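Local coordinates for protein 5-carboxyvanillate decarboxylase (Sphingomonas paucimobilis, PDB 4L6D) that probably removes a carboxyl group from 5-carboxyvanillate, as a manganese-binding carboxy-lyase of the amidohydrolase family, which can bind vanillic acid, at residues A163-G168 / F218-I223. Sequence-based numbering, arbitrary orientation.
Sequences AIEASG and FPRLKI
With CG anti to the backbone N (chi1 -170°) and the chain extended beyond it, Glu165 reaches from helix 158-167 to the type I beta turn Phe218-Leu221. In this amidohydrolase TIM barrel, the turn belongs to the loop that leads from helix 214-217 into strand 223-225, so the contact ties helix 158-167 to the loop at the N-terminal end of that strand, away from the manganese site. Glutamate suits its place because its length brings a carboxylate to the turn: OE2 accepts the backbone N-H of Arg220 through its anti lone pair, at 2.9 Å and a nearly straight 163°. Pro219, whose phi of -70° suits the second position of the turn, has no N-H to offer, and Pro219 CD lies 3.3 Å from Glu165 OE2. The other oxygen, Glu165 OE1, meets the edge of the Phe218 ring in its plane, 3.4 Å from CD1, the carboxylate standing almost perpendicular to the ring. Replacing Glu165 by an alanine is likely to leave the Arg220 N-H without this acceptor and open a gap beside the Phe218 edge. Arg220 contributes its aliphatic base, with CB 3.7 Å from Glu165 CG, while its bent chain keeps the guanidinium out of contact with the carboxylate. Deeper in, Leu221 CD2 lies 3.8 Å from Ile164 CG2; these branched apolar side chains fill the buried side, where Ile164 also packs on Leu171 of strand 171-174 and Leu221 on Phe215. A water adds a second polar link, donating to Glu165 O and to Arg220 O at 2.8 Å each.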
loop_
_atom_site.group_PDB
_atom_site.type_symbol
_atom_site.label_atom_id
_atom_site.label_comp_id
_atom_site.label_asym_id
_atom_site.label_seq_id
_atom_site.Cartn_x
_atom_site.Cartn_y
_atom_site.Cartn_z
ATOM N N ALA A 163 -14.347 21.009 13.476
ATOM C CA ALA A 163 -13.807 21.378 14.778
ATOM C C ALA A 163 -12.291 21.226 14.826
ATOM O O ALA A 163 -11.611 22.056 15.429
ATOM C CB ALA A 163 -14.473 20.560 15.892
ATOM N N ILE A 164 -11.755 20.174 14.200
ATOM C CA ILE A 164 -10.310 19.983 14.176
ATOM C C ILE A 164 -9.655 21.141 13.433
ATOM O O ILE A 164 -8.715 21.765 13.944
ATOM C CB ILE A 164 -9.907 18.634 13.557
ATOM C CG1 ILE A 164 -10.401 17.482 14.438
ATOM C CG2 ILE A 164 -8.385 18.574 13.377
ATOM C CD1 ILE A 164 -10.052 16.109 13.886
ATOM N N GLU A 165 -10.161 21.453 12.239
ATOM C CA GLU A 165 -9.626 22.588 11.494
ATOM C C GLU A 165 -9.631 23.874 12.313
ATOM O O GLU A 165 -8.623 24.582 12.371
ATOM C CB GLU A 165 -10.391 22.812 10.194
ATOM C CG GLU A 165 -9.698 23.820 9.313
ATOM C CD GLU A 165 -10.526 24.235 8.123
ATOM O OE1 GLU A 165 -11.766 24.293 8.241
ATOM O OE2 GLU A 165 -9.919 24.514 7.069
ATOM N N ALA A 166 -10.756 24.171 12.953
ATOM C CA ALA A 166 -10.889 25.411 13.706
ATOM C C ALA A 166 -9.957 25.445 14.919
ATOM O O ALA A 166 -9.518 26.518 15.339
ATOM C CB ALA A 166 -12.336 25.602 14.146
ATOM N N SER A 167 -9.668 24.275 15.486
ATOM C CA SER A 167 -8.839 24.203 16.689
ATOM C C SER A 167 -7.380 24.503 16.408
ATOM O O SER A 167 -6.649 24.915 17.303
ATOM C CB SER A 167 -8.932 22.820 17.339
ATOM O OG SER A 167 -8.214 21.850 16.580
ATOM N N GLY A 168 -6.942 24.246 15.177
ATOM C CA GLY A 168 -5.539 24.377 14.824
ATOM C C GLY A 168 -4.687 23.171 15.214
ATOM O O GLY A 168 -3.484 23.144 14.937
ATOM N N PHE A 218 -11.934 21.631 4.048
ATOM C CA PHE A 218 -11.207 22.054 5.248
ATOM C C PHE A 218 -9.721 22.201 4.935
ATOM O O PHE A 218 -8.903 21.351 5.319
ATOM C CB PHE A 218 -11.390 21.043 6.387
ATOM C CG PHE A 218 -12.826 20.714 6.702
ATOM C CD1 PHE A 218 -13.655 21.640 7.315
ATOM C CD2 PHE A 218 -13.332 19.458 6.410
ATOM C CE1 PHE A 218 -14.983 21.324 7.609
ATOM C CE2 PHE A 218 -14.649 19.135 6.706
ATOM C CZ PHE A 218 -15.476 20.072 7.315
ATOM N N PRO A 219 -9.368 23.273 4.213
ATOM C CA PRO A 219 -8.007 23.395 3.678
ATOM C C PRO A 219 -6.936 23.629 4.727
ATOM O O PRO A 219 -5.768 23.472 4.401
ATOM C CB PRO A 219 -8.109 24.599 2.731
ATOM C CG PRO A 219 -9.255 25.410 3.268
ATOM C CD PRO A 219 -10.243 24.364 3.754
ATOM N N ARG A 220 -7.309 23.987 5.958
ATOM C CA ARG A 220 -6.299 24.187 6.998
ATOM C C ARG A 220 -6.095 22.973 7.907
ATOM O O ARG A 220 -5.371 23.064 8.891
ATOM C CB ARG A 220 -6.625 25.402 7.867
ATOM C CG ARG A 220 -6.671 26.705 7.098
ATOM C CD ARG A 220 -5.282 27.261 6.862
ATOM N NE ARG A 220 -4.566 27.581 8.096
ATOM C CZ ARG A 220 -4.731 28.695 8.806
ATOM N NH1 ARG A 220 -5.609 29.613 8.428
ATOM N NH2 ARG A 220 -4.018 28.886 9.907
ATOM N N LEU A 221 -6.723 21.841 7.596
ATOM C CA LEU A 221 -6.452 20.620 8.344
ATOM C C LEU A 221 -4.985 20.222 8.269
ATOM O O LEU A 221 -4.355 20.341 7.210
ATOM C CB LEU A 221 -7.253 19.462 7.770
ATOM C CG LEU A 221 -8.707 19.330 8.161
ATOM C CD1 LEU A 221 -9.291 18.124 7.442
ATOM C CD2 LEU A 221 -8.834 19.175 9.685
ATOM N N LYS A 222 -4.439 19.735 9.382
ATOM C CA LYS A 222 -3.136 19.084 9.345
ATOM C C LYS A 222 -3.299 17.653 9.844
ATOM O O LYS A 222 -3.805 17.419 10.944
ATOM C CB LYS A 222 -2.090 19.831 10.174
ATOM C CG LYS A 222 -0.670 19.249 10.079
ATOM C CD LYS A 222 -0.014 19.511 8.705
ATOM C CE LYS A 222 0.496 20.945 8.605
ATOM N NZ LYS A 222 0.875 21.328 7.210
ATOM N N ILE A 223 -2.890 16.716 9.002
ATOM C CA ILE A 223 -2.983 15.283 9.272
ATOM C C ILE A 223 -1.575 14.710 9.353
ATOM O O ILE A 223 -0.702 15.069 8.557
ATOM C CB ILE A 223 -3.750 14.558 8.141
ATOM C CG1 ILE A 223 -5.113 15.219 7.880
ATOM C CG2 ILE A 223 -3.878 13.050 8.438
ATOM C CD1 ILE A 223 -6.078 15.171 9.049
HETATM O O HOH W 1 -6.185 23.393 11.590
#